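Local coordinates for protein mannitol dehydrogenase (Helicobacter pylori, PDB 3TWO) that probably catalyses the NADP(H)-dependent interconversion of cinnamyl alcohols and their aldehydes, as a zinc-containing member of the medium-chain alcohol dehydrogenase family, at residues Ile61-Val73 / Phe80-Val92. Sequence-based numbering, arbitrary orientation.
Sequences IPGHEIAGIIKEV and FKIGDVVGVGCFV. With ZN (zinc ion), chain G.
Ile-66 and Val-88 run alongside each other, Ile-66 CB to Val-88 CB 3.9 Å, as a hydrogen-bonded pair of the antiparallel beta hairpin 65-73/85-88 in the GroES-like domain. Both reach the core, Ile-66 against Ile-136 and Val-88 against Ile-34 and Val-138. Gly-68 pairs with Val-86 through two nearly straight bonds, N-H...O 167° each. Ile-70 reaches across Val-86, Ile-70 CG1 to Val-86 CG2 3.8 Å. With CG1 beside its backbone N (chi1 -65°) and CD1 roughly anti along the chain (chi2 -152°), Ile-70 brings CD1 to within 3.6 Å of Phe-80 CB, the two side chains meeting almost perpendicularly. The backbone of Ile-70 is held at both ends: its N-H goes to Asp-84 O, and its O receives Gly-83 N at 2.8 Å, in the type II turn 81-84. Within that turn Asp-84 OD2 takes Lys-81 N at 2.8 Å, from above its carboxylate plane. At the other end the hairpin runs into the zinc site, where His-64 joins Cys-42 and Cys-160. Cys-90 SG makes a sulfur-aromatic contact over the face of the His-64 ring, 3.4 Å from its centroid, while NE2 on that ring binds zinc at 2.1 Å.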
ATOM      1  N   ILE B  61      22.760  18.397 -16.029  1.00 25.17           N
ATOM      2  CA  ILE B  61      22.230  19.718 -15.678  1.00 24.66           C
ATOM      3  C   ILE B  61      20.839  19.534 -15.122  1.00 24.43           C
ATOM      4  O   ILE B  61      19.876  19.368 -15.890  1.00 24.96           O
ATOM      5  CB  ILE B  61      22.182  20.691 -16.885  1.00 24.75           C
ATOM      6  CG1 ILE B  61      23.600  21.084 -17.331  1.00 25.84           C
ATOM      7  CG2 ILE B  61      21.416  21.986 -16.533  1.00 24.20           C
ATOM      8  CD1 ILE B  61      23.681  22.081 -18.524  1.00 26.27           C
ATOM      9  N   PRO B  62      20.704  19.541 -13.793  1.00 24.99           N
ATOM     10  CA  PRO B  62      19.380  19.271 -13.225  1.00 24.42           C
ATOM     11  C   PRO B  62      18.453  20.490 -13.323  1.00 25.13           C
ATOM     12  O   PRO B  62      18.792  21.489 -14.024  1.00 25.71           O
ATOM     13  CB  PRO B  62      19.681  18.919 -11.747  1.00 23.89           C
ATOM     14  CG  PRO B  62      21.182  18.709 -11.684  1.00 25.60           C
ATOM     15  CD  PRO B  62      21.723  19.655 -12.746  1.00 25.62           C
ATOM     16  N   GLY B  63      17.319  20.415 -12.603  1.00 24.82           N
ATOM     17  CA  GLY B  63      16.326  21.463 -12.617  1.00 24.45           C
ATOM     18  C   GLY B  63      15.145  21.117 -13.476  1.00 25.98           C
ATOM     19  O   GLY B  63      15.277  20.925 -14.689  1.00 25.93           O
ATOM     20  N   HIS B  64      13.991  20.920 -12.831  1.00 25.70           N
ATOM     21  CA  HIS B  64      12.756  20.654 -13.565  1.00 25.51           C
ATOM     22  C   HIS B  64      11.624  21.456 -12.961  1.00 25.80           C
ATOM     23  O   HIS B  64      10.500  21.023 -12.973  1.00 27.01           O
ATOM     24  CB  HIS B  64      12.427  19.148 -13.679  1.00 26.33           C
ATOM     25  CG  HIS B  64      12.393  18.411 -12.374  1.00 25.72           C
ATOM     26  ND1 HIS B  64      12.572  17.044 -12.300  1.00 29.21           N
ATOM     27  CD2 HIS B  64      12.245  18.845 -11.089  1.00 24.15           C
ATOM     28  CE1 HIS B  64      12.546  16.663 -11.030  1.00 25.22           C
ATOM     29  NE2 HIS B  64      12.352  17.738 -10.281  1.00 26.34           N
ATOM     30  N   GLU B  65      11.938  22.654 -12.477  1.00 25.20           N
ATOM     31  CA  GLU B  65      10.942  23.647 -12.098  1.00 26.08           C
ATOM     32  C   GLU B  65      11.253  24.915 -12.873  1.00 26.92           C
ATOM     33  O   GLU B  65      12.082  25.746 -12.455  1.00 28.12           O
ATOM     34  CB  GLU B  65      10.967  23.857 -10.569  1.00 25.00           C
ATOM     35  CG  GLU B  65      10.562  22.564  -9.851  1.00 22.94           C
ATOM     36  CD  GLU B  65      10.502  22.707  -8.346  1.00 28.30           C
ATOM     37  OE1 GLU B  65      11.126  23.633  -7.821  1.00 26.84           O
ATOM     38  OE2 GLU B  65       9.813  21.906  -7.681  1.00 32.69           O
ATOM     39  N   ILE B  66      10.642  25.044 -14.047  1.00 26.74           N
ATOM     40  CA  ILE B  66      11.109  26.034 -14.976  1.00 26.56           C
ATOM     41  C   ILE B  66      10.004  27.059 -15.274  1.00 27.90           C
ATOM     42  O   ILE B  66       8.862  26.683 -15.605  1.00 27.30           O
ATOM     43  CB  ILE B  66      11.579  25.353 -16.296  1.00 28.68           C
ATOM     44  CG1 ILE B  66      12.861  24.500 -16.067  1.00 28.63           C
ATOM     45  CG2 ILE B  66      11.784  26.399 -17.413  1.00 25.14           C
ATOM     46  CD1 ILE B  66      12.975  23.371 -17.090  1.00 25.98           C
ATOM     47  N   ALA B  67      10.320  28.343 -15.137  1.00 27.09           N
ATOM     48  CA  ALA B  67       9.371  29.381 -15.574  1.00 28.05           C
ATOM     49  C   ALA B  67      10.116  30.300 -16.530  1.00 29.10           C
ATOM     50  O   ALA B  67      11.283  30.693 -16.244  1.00 30.42           O
ATOM     51  CB  ALA B  67       8.800  30.165 -14.389  1.00 27.69           C
ATOM     52  N   GLY B  68       9.492  30.642 -17.668  1.00 29.88           N
ATOM     53  CA  GLY B  68      10.162  31.503 -18.645  1.00 30.34           C
ATOM     54  C   GLY B  68       9.235  32.124 -19.668  1.00 32.16           C
ATOM     55  O   GLY B  68       8.002  32.147 -19.500  1.00 31.39           O
ATOM     56  N   ILE B  69       9.833  32.572 -20.772  1.00 32.31           N
ATOM     57  CA  ILE B  69       9.097  33.263 -21.860  1.00 32.90           C
ATOM     58  C   ILE B  69       9.433  32.601 -23.191  1.00 32.63           C
ATOM     59  O   ILE B  69      10.618  32.230 -23.449  1.00 31.46           O
ATOM     60  CB  ILE B  69       9.460  34.767 -21.886  1.00 32.27           C
ATOM     61  CG1 ILE B  69       8.995  35.382 -20.565  1.00 34.70           C
ATOM     62  CG2 ILE B  69       8.772  35.516 -23.125  1.00 36.00           C
ATOM     63  CD1 ILE B  69       9.446  36.810 -20.243  1.00 37.95           C
ATOM     64  N   ILE B  70       8.409  32.465 -24.030  1.00 32.68           N
ATOM     65  CA  ILE B  70       8.602  31.900 -25.345  1.00 33.67           C
ATOM     66  C   ILE B  70       9.276  32.910 -26.250  1.00 35.67           C
ATOM     67  O   ILE B  70       8.747  33.994 -26.525  1.00 36.44           O
ATOM     68  CB  ILE B  70       7.320  31.363 -25.916  1.00 34.76           C
ATOM     69  CG1 ILE B  70       6.877  30.166 -25.009  1.00 33.59           C
ATOM     70  CG2 ILE B  70       7.486  31.020 -27.415  1.00 32.27           C
ATOM     71  CD1 ILE B  70       6.068  29.095 -25.680  1.00 35.27           C
ATOM     72  N   LYS B  71      10.482  32.548 -26.640  1.00 36.23           N
ATOM     73  CA  LYS B  71      11.293  33.294 -27.584  1.00 39.09           C
ATOM     74  C   LYS B  71      11.008  32.880 -29.036  1.00 39.44           C
ATOM     75  O   LYS B  71      11.060  33.713 -29.913  1.00 40.60           O
ATOM     76  CB  LYS B  71      12.762  33.068 -27.241  1.00 39.47           C
ATOM     77  CG  LYS B  71      13.791  33.881 -28.034  1.00 44.39           C
ATOM     78  CD  LYS B  71      15.202  33.304 -27.729  1.00 51.51           C
ATOM     79  CE  LYS B  71      16.356  34.279 -27.978  1.00 54.71           C
ATOM     80  NZ  LYS B  71      16.486  35.124 -26.747  1.00 55.85           N
ATOM     81  N   GLU B  72      10.720  31.604 -29.305  1.00 39.20           N
ATOM     82  CA  GLU B  72      10.520  31.156 -30.694  1.00 41.35           C
ATOM     83  C   GLU B  72       9.576  29.988 -30.777  1.00 40.91           C
ATOM     84  O   GLU B  72       9.448  29.217 -29.821  1.00 40.95           O
ATOM     85  CB  GLU B  72      11.828  30.712 -31.340  1.00 41.89           C
ATOM     86  CG  GLU B  72      12.724  31.804 -31.795  1.00 46.58           C
ATOM     87  CD  GLU B  72      14.055  31.240 -32.293  1.00 52.73           C
ATOM     88  OE1 GLU B  72      14.069  30.069 -32.800  1.00 53.31           O
ATOM     89  OE2 GLU B  72      15.074  31.961 -32.139  1.00 52.72           O
ATOM     90  N   VAL B  73       8.899  29.840 -31.908  1.00 41.65           N
ATOM     91  CA  VAL B  73       7.989  28.665 -32.082  1.00 40.81           C
ATOM     92  C   VAL B  73       8.245  28.020 -33.435  1.00 41.91           C
ATOM     93  O   VAL B  73       8.597  28.711 -34.405  1.00 41.99           O
ATOM     94  CB  VAL B  73       6.462  29.013 -31.922  1.00 40.61           C
ATOM     95  CG1 VAL B  73       6.175  29.543 -30.521  1.00 38.79           C
ATOM     96  CG2 VAL B  73       6.025  30.016 -32.947  1.00 41.70           C
ATOM     97  N   PHE B  80       0.836  28.137 -28.459  1.00 46.42           N
ATOM     98  CA  PHE B  80       1.621  29.269 -27.883  1.00 44.55           C
ATOM     99  C   PHE B  80       2.113  30.281 -28.918  1.00 44.70           C
ATOM    100  O   PHE B  80       2.237  29.931 -30.090  1.00 44.69           O
ATOM    101  CB  PHE B  80       2.829  28.727 -27.103  1.00 42.88           C
ATOM    102  CG  PHE B  80       2.439  27.902 -25.906  1.00 42.89           C
ATOM    103  CD1 PHE B  80       2.490  26.499 -25.953  1.00 41.53           C
ATOM    104  CD2 PHE B  80       1.976  28.520 -24.728  1.00 41.04           C
ATOM    105  CE1 PHE B  80       2.086  25.749 -24.868  1.00 35.04           C
ATOM    106  CE2 PHE B  80       1.587  27.755 -23.630  1.00 36.35           C
ATOM    107  CZ  PHE B  80       1.654  26.386 -23.703  1.00 35.93           C
ATOM    108  N   LYS B  81       2.411  31.511 -28.489  1.00 43.75           N
ATOM    109  CA  LYS B  81       3.024  32.526 -29.374  1.00 43.91           C
ATOM    110  C   LYS B  81       4.251  33.108 -28.709  1.00 42.43           C
ATOM    111  O   LYS B  81       4.400  33.036 -27.484  1.00 41.43           O
ATOM    112  CB  LYS B  81       2.088  33.718 -29.652  1.00 45.45           C
ATOM    113  CG  LYS B  81       0.649  33.646 -29.125  1.00 48.39           C
ATOM    114  CD  LYS B  81      -0.064  35.022 -29.253  1.00 55.73           C
ATOM    115  CE  LYS B  81       0.073  35.879 -27.987  1.00 57.57           C
ATOM    116  NZ  LYS B  81      -0.287  35.034 -26.776  1.00 59.62           N
ATOM    117  N   ILE B  82       5.107  33.743 -29.497  1.00 41.24           N
ATOM    118  CA  ILE B  82       6.250  34.471 -28.945  1.00 39.42           C
ATOM    119  C   ILE B  82       5.751  35.470 -27.885  1.00 38.55           C
ATOM    120  O   ILE B  82       4.727  36.113 -28.084  1.00 38.86           O
ATOM    121  CB  ILE B  82       6.993  35.236 -30.075  1.00 40.41           C
ATOM    122  CG1 ILE B  82       7.563  34.216 -31.103  1.00 40.57           C
ATOM    123  CG2 ILE B  82       8.060  36.260 -29.476  1.00 38.06           C
ATOM    124  CD1 ILE B  82       8.471  34.852 -32.228  1.00 41.31           C
ATOM    125  N   GLY B  83       6.465  35.611 -26.770  1.00 36.68           N
ATOM    126  CA  GLY B  83       6.001  36.467 -25.677  1.00 35.21           C
ATOM    127  C   GLY B  83       5.203  35.758 -24.593  1.00 34.97           C
ATOM    128  O   GLY B  83       5.157  36.253 -23.448  1.00 33.66           O
ATOM    129  N   ASP B  84       4.593  34.603 -24.911  1.00 33.70           N
ATOM    130  CA  ASP B  84       3.821  33.855 -23.860  1.00 33.71           C
ATOM    131  C   ASP B  84       4.647  33.485 -22.636  1.00 32.16           C
ATOM    132  O   ASP B  84       5.828  33.056 -22.751  1.00 31.82           O
ATOM    133  CB  ASP B  84       3.207  32.545 -24.378  1.00 33.11           C
ATOM    134  CG  ASP B  84       1.980  32.766 -25.243  1.00 36.47           C
ATOM    135  OD1 ASP B  84       1.519  33.917 -25.389  1.00 38.63           O
ATOM    136  OD2 ASP B  84       1.495  31.772 -25.827  1.00 39.50           O
ATOM    137  N   VAL B  85       4.014  33.587 -21.474  1.00 31.54           N
ATOM    138  CA  VAL B  85       4.670  33.190 -20.227  1.00 30.38           C
ATOM    139  C   VAL B  85       4.309  31.735 -19.890  1.00 29.82           C
ATOM    140  O   VAL B  85       3.136  31.362 -19.873  1.00 29.43           O
ATOM    141  CB  VAL B  85       4.360  34.190 -19.050  1.00 30.51           C
ATOM    142  CG1 VAL B  85       5.217  33.815 -17.880  1.00 31.61           C
ATOM    143  CG2 VAL B  85       4.680  35.672 -19.460  1.00 29.73           C
ATOM    144  N   VAL B  86       5.320  30.906 -19.613  1.00 28.63           N
ATOM    145  CA  VAL B  86       5.106  29.492 -19.567  1.00 26.85           C
ATOM    146  C   VAL B  86       5.916  28.764 -18.526  1.00 27.06           C
ATOM    147  O   VAL B  86       6.896  29.270 -18.033  1.00 27.46           O
ATOM    148  CB  VAL B  86       5.456  28.843 -20.966  1.00 27.24           C
ATOM    149  CG1 VAL B  86       4.505  29.314 -22.034  1.00 29.30           C
ATOM    150  CG2 VAL B  86       6.876  29.175 -21.365  1.00 24.99           C
ATOM    151  N   GLY B  87       5.562  27.513 -18.236  1.00 26.80           N
ATOM    152  CA  GLY B  87       6.393  26.717 -17.341  1.00 25.91           C
ATOM    153  C   GLY B  87       6.679  25.366 -17.930  1.00 26.39           C
ATOM    154  O   GLY B  87       5.914  24.870 -18.800  1.00 26.85           O
ATOM    155  N   VAL B  88       7.794  24.768 -17.481  1.00 26.77           N
ATOM    156  CA  VAL B  88       8.157  23.401 -17.829  1.00 25.75           C
ATOM    157  C   VAL B  88       8.443  22.616 -16.542  1.00 26.65           C
ATOM    158  O   VAL B  88       9.092  23.147 -15.600  1.00 24.58           O
ATOM    159  CB  VAL B  88       9.379  23.365 -18.805  1.00 26.65           C
ATOM    160  CG1 VAL B  88       9.787  21.924 -19.164  1.00 23.63           C
ATOM    161  CG2 VAL B  88       9.050  24.176 -20.051  1.00 26.29           C
ATOM    162  N   GLY B  89       7.979  21.347 -16.528  1.00 25.08           N
ATOM    163  CA  GLY B  89       8.117  20.481 -15.375  1.00 24.19           C
ATOM    164  C   GLY B  89       9.154  19.365 -15.528  1.00 24.44           C
ATOM    165  O   GLY B  89      10.210  19.522 -16.176  1.00 23.52           O
ATOM    166  N   CYS B  90       8.818  18.211 -14.946  1.00 24.71           N
ATOM    167  CA  CYS B  90       9.711  17.049 -14.889  1.00 25.28           C
ATOM    168  C   CYS B  90       9.914  16.240 -16.165  1.00 25.09           C
ATOM    169  O   CYS B  90      10.827  15.376 -16.190  1.00 23.74           O
ATOM    170  CB  CYS B  90       9.212  16.070 -13.800  1.00 26.10           C
ATOM    171  SG  CYS B  90       9.260  16.875 -12.194  1.00 30.21           S
ATOM    172  N   PHE B  91       9.057  16.433 -17.182  1.00 23.46           N
ATOM    173  CA  PHE B  91       9.300  15.728 -18.452  1.00 25.25           C
ATOM    174  C   PHE B  91       8.950  16.609 -19.645  1.00 25.91           C
ATOM    175  O   PHE B  91       8.132  17.521 -19.509  1.00 26.81           O
ATOM    176  CB  PHE B  91       8.584  14.367 -18.532  1.00 23.07           C
ATOM    177  CG  PHE B  91       7.119  14.466 -18.217  1.00 26.14           C
ATOM    178  CD1 PHE B  91       6.203  14.766 -19.211  1.00 26.13           C
ATOM    179  CD2 PHE B  91       6.662  14.287 -16.911  1.00 25.71           C
ATOM    180  CE1 PHE B  91       4.838  14.878 -18.919  1.00 24.27           C
ATOM    181  CE2 PHE B  91       5.315  14.369 -16.619  1.00 28.43           C
ATOM    182  CZ  PHE B  91       4.402  14.679 -17.636  1.00 29.25           C
ATOM    183  N   VAL B  92       9.580  16.335 -20.788  1.00 26.18           N
ATOM    184  CA  VAL B  92       9.484  17.183 -21.960  1.00 26.38           C
ATOM    185  C   VAL B  92       8.986  16.441 -23.202  1.00 26.12           C
ATOM    186  O   VAL B  92       8.894  17.023 -24.306  1.00 26.54           O
ATOM    187  CB  VAL B  92      10.859  17.801 -22.324  1.00 27.57           C
ATOM    188  CG1 VAL B  92      11.326  18.685 -21.241  1.00 25.41           C
ATOM    189  CG2 VAL B  92      11.935  16.665 -22.595  1.00 28.02           C
TER
HETATM  190 ZN    ZN G 349      11.095  17.367  -8.598  1.00 67.89          ZN